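Cytochrome P450 (PDB 3OFT) is a bacterial cytochrome P450, CYP101C1, whose fold combines many helices with small beta sheets and holds an iron protoporphyrin IX group in its interior. Local coordinates at residues A[126-138]-A[384-396]. Residues are numbered along the deposited sequence; the frame is centred on the assembly and turned at random.
Sequences ESLRPRGSCDFVS and VGACTALPLVWRA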
ATOM      1  N   GLU A 126     -10.832 -21.504   1.463  1.00 13.25           N
ATOM      2  CA  GLU A 126     -11.728 -22.685   1.386  1.00 14.42           C
ATOM      3  C   GLU A 126     -13.033 -22.486   0.613  1.00 14.88           C
ATOM      4  O   GLU A 126     -13.563 -23.425   0.044  1.00 15.53           O
ATOM      5  CB  GLU A 126     -12.029 -23.213   2.767  1.00 15.08           C
ATOM      6  CG  GLU A 126     -10.837 -23.951   3.383  1.00 18.21           C
ATOM      7  CD  GLU A 126     -11.068 -24.248   4.863  1.00 23.56           C
ATOM      8  OE1 GLU A 126     -12.088 -23.779   5.424  1.00 24.47           O
ATOM      9  OE2 GLU A 126     -10.212 -24.928   5.460  1.00 24.44           O
ATOM     10  N   SER A 127     -13.551 -21.264   0.618  1.00 14.27           N
ATOM     11  CA  SER A 127     -14.720 -20.887  -0.160  1.00 14.21           C
ATOM     12  C   SER A 127     -14.415 -20.932  -1.674  1.00 13.56           C
ATOM     13  O   SER A 127     -15.322 -21.201  -2.463  1.00 12.65           O
ATOM     14  CB  SER A 127     -15.215 -19.492   0.260  1.00 13.86           C
ATOM     15  OG  SER A 127     -14.526 -18.449  -0.433  1.00 16.41           O
ATOM     16  N   LEU A 128     -13.159 -20.692  -2.079  1.00 12.53           N
ATOM     17  CA  LEU A 128     -12.824 -20.687  -3.500  1.00 12.73           C
ATOM     18  C   LEU A 128     -12.310 -22.022  -4.035  1.00 12.55           C
ATOM     19  O   LEU A 128     -12.546 -22.360  -5.204  1.00 13.17           O
ATOM     20  CB  LEU A 128     -11.789 -19.591  -3.834  1.00 13.62           C
ATOM     21  CG  LEU A 128     -12.130 -18.167  -3.419  1.00 13.40           C
ATOM     22  CD1 LEU A 128     -10.880 -17.299  -3.726  1.00 16.47           C
ATOM     23  CD2 LEU A 128     -13.382 -17.672  -4.166  1.00 17.06           C
ATOM     24  N   ARG A 129     -11.640 -22.787  -3.183  1.00 11.43           N
ATOM     25  CA  ARG A 129     -10.974 -24.043  -3.607  1.00 12.33           C
ATOM     26  C   ARG A 129     -11.832 -25.012  -4.480  1.00 12.01           C
ATOM     27  O   ARG A 129     -11.326 -25.538  -5.478  1.00 11.45           O
ATOM     28  CB  ARG A 129     -10.395 -24.794  -2.385  1.00 12.95           C
ATOM     29  CG  ARG A 129      -9.531 -26.040  -2.753  1.00 14.57           C
ATOM     30  CD  ARG A 129      -8.839 -26.628  -1.534  1.00 18.42           C
ATOM     31  NE  ARG A 129      -9.778 -26.889  -0.447  1.00 21.12           N
ATOM     32  CZ  ARG A 129      -9.472 -26.921   0.850  1.00 24.61           C
ATOM     33  NH1 ARG A 129      -8.229 -26.677   1.293  1.00 23.34           N
ATOM     34  NH2 ARG A 129     -10.435 -27.199   1.724  1.00 24.23           N
ATOM     35  N   PRO A 130     -13.102 -25.282  -4.107  1.00 12.94           N
ATOM     36  CA  PRO A 130     -13.865 -26.284  -4.890  1.00 13.21           C
ATOM     37  C   PRO A 130     -14.171 -25.908  -6.360  1.00 12.93           C
ATOM     38  O   PRO A 130     -14.485 -26.770  -7.183  1.00 12.67           O
ATOM     39  CB  PRO A 130     -15.192 -26.372  -4.147  1.00 13.95           C
ATOM     40  CG  PRO A 130     -14.896 -25.865  -2.742  1.00 14.67           C
ATOM     41  CD  PRO A 130     -13.855 -24.825  -2.909  1.00 13.07           C
ATOM     42  N   ARG A 131     -14.087 -24.627  -6.689  1.00 12.81           N
ATOM     43  CA  ARG A 131     -14.371 -24.176  -8.068  1.00 12.47           C
ATOM     44  C   ARG A 131     -13.397 -24.646  -9.164  1.00 12.63           C
ATOM     45  O   ARG A 131     -13.793 -24.793 -10.332  1.00 10.68           O
ATOM     46  CB  ARG A 131     -14.468 -22.648  -8.104  1.00 13.68           C
ATOM     47  CG  ARG A 131     -15.606 -22.103  -7.280  1.00 17.93           C
ATOM     48  CD  ARG A 131     -15.585 -20.582  -7.092  1.00 24.09           C
ATOM     49  NE  ARG A 131     -15.269 -19.833  -8.321  1.00 29.87           N
ATOM     50  CZ  ARG A 131     -15.124 -18.504  -8.354  1.00 31.16           C
ATOM     51  NH1 ARG A 131     -15.295 -17.796  -7.248  1.00 34.25           N
ATOM     52  NH2 ARG A 131     -14.845 -17.878  -9.493  1.00 32.78           N
ATOM     53  N   GLY A 132     -12.118 -24.795  -8.810  1.00 12.23           N
ATOM     54  CA  GLY A 132     -11.071 -25.063  -9.799  1.00 12.39           C
ATOM     55  C   GLY A 132     -10.598 -23.869 -10.599  1.00 12.28           C
ATOM     56  O   GLY A 132      -9.751 -23.998 -11.477  1.00 12.64           O
ATOM     57  N   SER A 133     -11.152 -22.692 -10.304  1.00 13.50           N
ATOM     58  CA  SER A 133     -10.726 -21.470 -10.923  1.00 12.28           C
ATOM     59  C   SER A 133     -11.235 -20.278 -10.126  1.00 13.12           C
ATOM     60  O   SER A 133     -12.174 -20.390  -9.344  1.00 12.13           O
ATOM     61  CB  SER A 133     -11.245 -21.382 -12.359  1.00 13.81           C
ATOM     62  OG  SER A 133     -12.629 -21.194 -12.353  1.00 14.33           O
ATOM     63  N   CYS A 134     -10.607 -19.126 -10.317  1.00 13.56           N
ATOM     64  CA  CYS A 134     -11.138 -17.902  -9.715  1.00 14.37           C
ATOM     65  C   CYS A 134     -10.611 -16.723 -10.477  1.00 14.67           C
ATOM     66  O   CYS A 134      -9.634 -16.841 -11.220  1.00 14.24           O
ATOM     67  CB  CYS A 134     -10.779 -17.777  -8.224  1.00 15.02           C
ATOM     68  SG  CYS A 134      -9.005 -17.563  -7.907  1.00 17.86           S
ATOM     69  N   ASP A 135     -11.280 -15.585 -10.293  1.00 15.27           N
ATOM     70  CA  ASP A 135     -10.740 -14.295 -10.703  1.00 14.80           C
ATOM     71  C   ASP A 135     -10.155 -13.758  -9.409  1.00 12.81           C
ATOM     72  O   ASP A 135     -10.853 -13.191  -8.585  1.00 12.17           O
ATOM     73  CB  ASP A 135     -11.864 -13.421 -11.296  1.00 15.80           C
ATOM     74  CG  ASP A 135     -12.529 -14.070 -12.531  1.00 22.00           C
ATOM     75  OD1 ASP A 135     -13.769 -14.300 -12.510  1.00 26.51           O
ATOM     76  OD2 ASP A 135     -11.795 -14.372 -13.513  1.00 26.34           O
ATOM     77  N   PHE A 136      -8.856 -13.966  -9.230  1.00 11.62           N
ATOM     78  CA  PHE A 136      -8.230 -13.813  -7.922  1.00 10.46           C
ATOM     79  C   PHE A 136      -8.330 -12.394  -7.366  1.00  9.25           C
ATOM     80  O   PHE A 136      -8.462 -12.226  -6.164  1.00  9.30           O
ATOM     81  CB  PHE A 136      -6.771 -14.242  -7.981  1.00  9.76           C
ATOM     82  CG  PHE A 136      -6.081 -14.208  -6.639  1.00  8.59           C
ATOM     83  CD1 PHE A 136      -6.134 -15.312  -5.810  1.00  8.44           C
ATOM     84  CD2 PHE A 136      -5.405 -13.054  -6.201  1.00  9.70           C
ATOM     85  CE1 PHE A 136      -5.513 -15.296  -4.564  1.00  8.72           C
ATOM     86  CE2 PHE A 136      -4.784 -13.020  -4.958  1.00  9.98           C
ATOM     87  CZ  PHE A 136      -4.831 -14.170  -4.141  1.00  7.83           C
ATOM     88  N   VAL A 137      -8.260 -11.388  -8.223  1.00  9.39           N
ATOM     89  CA  VAL A 137      -8.368 -10.012  -7.755  1.00  9.56           C
ATOM     90  C   VAL A 137      -9.759  -9.773  -7.174  1.00 11.29           C
ATOM     91  O   VAL A 137      -9.878  -9.267  -6.050  1.00 10.37           O
ATOM     92  CB  VAL A 137      -8.044  -8.971  -8.859  1.00 11.36           C
ATOM     93  CG1 VAL A 137      -8.385  -7.546  -8.406  1.00 10.94           C
ATOM     94  CG2 VAL A 137      -6.595  -9.094  -9.294  1.00 12.03           C
ATOM     95  N   SER A 138     -10.811 -10.112  -7.925  1.00 10.48           N
ATOM     96  CA  SER A 138     -12.134  -9.786  -7.427  1.00 13.23           C
ATOM     97  C   SER A 138     -12.633 -10.799  -6.385  1.00 12.86           C
ATOM     98  O   SER A 138     -13.404 -10.430  -5.512  1.00 13.05           O
ATOM     99  CB  SER A 138     -13.148  -9.585  -8.573  1.00 13.79           C
ATOM    100  OG  SER A 138     -13.157 -10.715  -9.392  1.00 20.06           O
ATOM    101  N   VAL A 384      -1.363   3.421  -6.187  1.00  9.46           N
ATOM    102  CA  VAL A 384      -1.132   2.038  -5.717  1.00  9.27           C
ATOM    103  C   VAL A 384      -1.405   1.122  -6.909  1.00  8.57           C
ATOM    104  O   VAL A 384      -2.562   0.797  -7.197  1.00  7.93           O
ATOM    105  CB  VAL A 384      -2.076   1.655  -4.545  1.00  9.29           C
ATOM    106  CG1 VAL A 384      -1.823   0.192  -4.102  1.00  9.04           C
ATOM    107  CG2 VAL A 384      -1.908   2.611  -3.354  1.00  9.92           C
ATOM    108  N   GLY A 385      -0.348   0.758  -7.627  1.00  8.50           N
ATOM    109  CA  GLY A 385      -0.437  -0.122  -8.789  1.00  9.15           C
ATOM    110  C   GLY A 385      -0.861  -1.517  -8.384  1.00 10.20           C
ATOM    111  O   GLY A 385      -0.603  -1.959  -7.258  1.00 10.15           O
ATOM    112  N   ALA A 386      -1.567  -2.203  -9.277  1.00  9.68           N
ATOM    113  CA  ALA A 386      -2.163  -3.483  -8.922  1.00 10.08           C
ATOM    114  C   ALA A 386      -2.564  -4.291 -10.151  1.00 10.02           C
ATOM    115  O   ALA A 386      -2.784  -3.721 -11.239  1.00 10.17           O
ATOM    116  CB  ALA A 386      -3.396  -3.285  -7.960  1.00  9.29           C
ATOM    117  N   CYS A 387      -2.619  -5.616  -9.983  1.00 10.02           N
ATOM    118  CA  CYS A 387      -3.368  -6.457 -10.915  1.00 10.56           C
ATOM    119  C   CYS A 387      -4.840  -6.045 -10.953  1.00 11.62           C
ATOM    120  O   CYS A 387      -5.436  -5.826  -9.908  1.00 11.00           O
ATOM    121  CB  CYS A 387      -3.256  -7.926 -10.486  1.00 10.75           C
ATOM    122  SG  CYS A 387      -1.666  -8.549 -10.746  1.00 14.98           S
ATOM    123  N   THR A 388      -5.426  -5.948 -12.145  1.00 11.84           N
ATOM    124  CA  THR A 388      -6.878  -5.768 -12.267  1.00 12.86           C
ATOM    125  C   THR A 388      -7.556  -7.080 -12.663  1.00 13.37           C
ATOM    126  O   THR A 388      -8.757  -7.239 -12.435  1.00 14.77           O
ATOM    127  CB  THR A 388      -7.208  -4.671 -13.291  1.00 13.36           C
ATOM    128  OG1 THR A 388      -6.521  -4.943 -14.521  1.00 14.93           O
ATOM    129  CG2 THR A 388      -6.743  -3.315 -12.755  1.00 15.31           C
ATOM    130  N   ALA A 389      -6.824  -7.995 -13.297  1.00 13.27           N
ATOM    131  CA  ALA A 389      -7.336  -9.378 -13.435  1.00 14.04           C
ATOM    132  C   ALA A 389      -6.209 -10.385 -13.300  1.00 13.51           C
ATOM    133  O   ALA A 389      -5.085 -10.203 -13.828  1.00 12.33           O
ATOM    134  CB  ALA A 389      -8.127  -9.612 -14.752  1.00 15.67           C
ATOM    135  N   LEU A 390      -6.522 -11.431 -12.558  1.00 11.13           N
ATOM    136  CA  LEU A 390      -5.616 -12.520 -12.338  1.00 10.88           C
ATOM    137  C   LEU A 390      -6.356 -13.853 -12.351  1.00 10.46           C
ATOM    138  O   LEU A 390      -6.760 -14.354 -11.321  1.00 11.67           O
ATOM    139  CB  LEU A 390      -4.859 -12.288 -11.005  1.00  9.56           C
ATOM    140  CG  LEU A 390      -3.836 -13.313 -10.547  1.00 12.59           C
ATOM    141  CD1 LEU A 390      -2.814 -13.627 -11.671  1.00 12.10           C
ATOM    142  CD2 LEU A 390      -3.146 -12.795  -9.264  1.00 12.77           C
ATOM    143  N   PRO A 391      -6.551 -14.428 -13.546  1.00 12.14           N
ATOM    144  CA  PRO A 391      -7.347 -15.641 -13.672  1.00 11.75           C
ATOM    145  C   PRO A 391      -6.497 -16.884 -13.390  1.00 11.49           C
ATOM    146  O   PRO A 391      -5.543 -17.176 -14.140  1.00 11.91           O
ATOM    147  CB  PRO A 391      -7.785 -15.606 -15.145  1.00 12.02           C
ATOM    148  CG  PRO A 391      -6.635 -14.928 -15.860  1.00 13.77           C
ATOM    149  CD  PRO A 391      -6.106 -13.890 -14.859  1.00 11.82           C
ATOM    150  N   LEU A 392      -6.851 -17.603 -12.320  1.00 10.64           N
ATOM    151  CA  LEU A 392      -6.147 -18.806 -11.887  1.00 10.13           C
ATOM    152  C   LEU A 392      -6.986 -20.038 -12.162  1.00  9.42           C
ATOM    153  O   LEU A 392      -8.204 -19.938 -12.214  1.00 10.60           O
ATOM    154  CB  LEU A 392      -5.876 -18.730 -10.379  1.00 10.05           C
ATOM    155  CG  LEU A 392      -5.048 -17.490  -9.958  1.00  7.54           C
ATOM    156  CD1 LEU A 392      -4.797 -17.526  -8.455  1.00  9.31           C
ATOM    157  CD2 LEU A 392      -3.735 -17.439 -10.730  1.00  9.41           C
ATOM    158  N   VAL A 393      -6.323 -21.190 -12.296  1.00  9.94           N
ATOM    159  CA  VAL A 393      -6.955 -22.483 -12.483  1.00  9.54           C
ATOM    160  C   VAL A 393      -6.165 -23.522 -11.679  1.00 10.36           C
ATOM    161  O   VAL A 393      -4.955 -23.343 -11.413  1.00 10.87           O
ATOM    162  CB  VAL A 393      -7.034 -22.897 -13.995  1.00 10.10           C
ATOM    163  CG1 VAL A 393      -7.891 -21.931 -14.785  1.00 10.86           C
ATOM    164  CG2 VAL A 393      -5.614 -23.008 -14.652  1.00  9.90           C
ATOM    165  N   TRP A 394      -6.868 -24.560 -11.241  1.00 11.70           N
ATOM    166  CA  TRP A 394      -6.290 -25.666 -10.506  1.00 12.56           C
ATOM    167  C   TRP A 394      -7.230 -26.869 -10.577  1.00 14.61           C
ATOM    168  O   TRP A 394      -8.406 -26.742 -10.944  1.00 14.05           O
ATOM    169  CB  TRP A 394      -5.973 -25.274  -9.045  1.00 11.13           C
ATOM    170  CG  TRP A 394      -7.181 -24.887  -8.275  1.00 10.18           C
ATOM    171  CD1 TRP A 394      -7.986 -25.716  -7.549  1.00 11.15           C
ATOM    172  CD2 TRP A 394      -7.744 -23.566  -8.163  1.00 10.15           C
ATOM    173  NE1 TRP A 394      -9.037 -24.987  -6.992  1.00 10.54           N
ATOM    174  CE2 TRP A 394      -8.907 -23.674  -7.356  1.00  9.08           C
ATOM    175  CE3 TRP A 394      -7.393 -22.304  -8.688  1.00  8.34           C
ATOM    176  CZ2 TRP A 394      -9.714 -22.576  -7.040  1.00  8.41           C
ATOM    177  CZ3 TRP A 394      -8.210 -21.200  -8.373  1.00 12.53           C
ATOM    178  CH2 TRP A 394      -9.356 -21.347  -7.549  1.00 11.18           C
ATOM    179  N   ARG A 395      -6.709 -28.047 -10.240  1.00 16.00           N
ATOM    180  CA  ARG A 395      -7.533 -29.251 -10.245  1.00 20.14           C
ATOM    181  C   ARG A 395      -8.156 -29.340  -8.870  1.00 20.78           C
ATOM    182  O   ARG A 395      -7.451 -29.488  -7.886  1.00 21.22           O
ATOM    183  CB  ARG A 395      -6.661 -30.479 -10.477  1.00 20.32           C
ATOM    184  CG  ARG A 395      -6.074 -30.588 -11.849  1.00 24.46           C
ATOM    185  CD  ARG A 395      -5.343 -31.938 -11.943  1.00 34.23           C
ATOM    186  NE  ARG A 395      -4.551 -32.068 -13.162  1.00 39.42           N
ATOM    187  CZ  ARG A 395      -4.964 -32.703 -14.253  1.00 43.50           C
ATOM    188  NH1 ARG A 395      -6.174 -33.264 -14.275  1.00 45.27           N
ATOM    189  NH2 ARG A 395      -4.173 -32.770 -15.321  1.00 44.19           N
ATOM    190  N   ALA A 396      -9.469 -29.251  -8.783  1.00 23.01           N
ATOM    191  CA  ALA A 396     -10.117 -29.245  -7.452  1.00 24.75           C
ATOM    192  C   ALA A 396     -10.374 -30.667  -6.930  1.00 25.80           C
ATOM    193  O   ALA A 396      -9.902 -31.655  -7.547  1.00 28.42           O
ATOM    194  CB  ALA A 396     -11.411 -28.409  -7.469  1.00 24.13           C
TER
HETATM  195  O   HOH W   1      -9.346 -11.328 -11.312  1.00  7.10           O
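The indole nitrogen of Trp394 donates to the carbonyl of Arg129, NE1 to O 2.8 Å: the acceptor lies 3° out of the ring plane, and NE1 sits in the carbonyl plane on a lone pair, which should help hold the indole's rotation about CB-CG. One face of the ring then receives the backbone of Gly132, whose CA stands 3.6 Å from the centroid of the five-membered ring, a CH-pi contact; Ser133 N follows over the rim of the same face. With CG between the backbone N and carbonyl carbon (chi1 62°), the ring folds back beneath the turn after helix 107-128. At its edge, Cys134 SG comes to 3.8 Å from CZ3 of Trp394, a sulfur-aromatic contact.

Alongside, strands 133-135 and 391-394 run antiparallel at 168°. Cys134 and Leu392 form the hydrogen-bonded pair: Leu392 N donates to Cys134 O (3.1 Å) and Cys134 N to Leu392 O. Bonds from Trp394 N to Gly132 O and from Phe136 N to Leu390 O continue the pairing at its two ends. Beyond, a water accepts from both Val137 N and Leu390 N, bridging the two segments just past the strand pairing.

On the Cys134 and Leu392 side, Phe136 CD1 meets Leu392 CD1 at 3.7 Å, and its CD2 lies 3.8 Å from Leu390 CD2, so both leucines approach the base of the ring obliquely from one side. The ring leads away from the strand, meets Trp362 edge-to-face and touches Ala247 of helix 221-252. Val137 CG2 packs on Cys387 CB. Through the backbone bonds, strand 386-394, which also pairs with 369-371 and 378-380, is joined to 133-135 in a small antiparallel sheet of the P450 fold that brings the C-terminal strand together with the chain after helix 107-128.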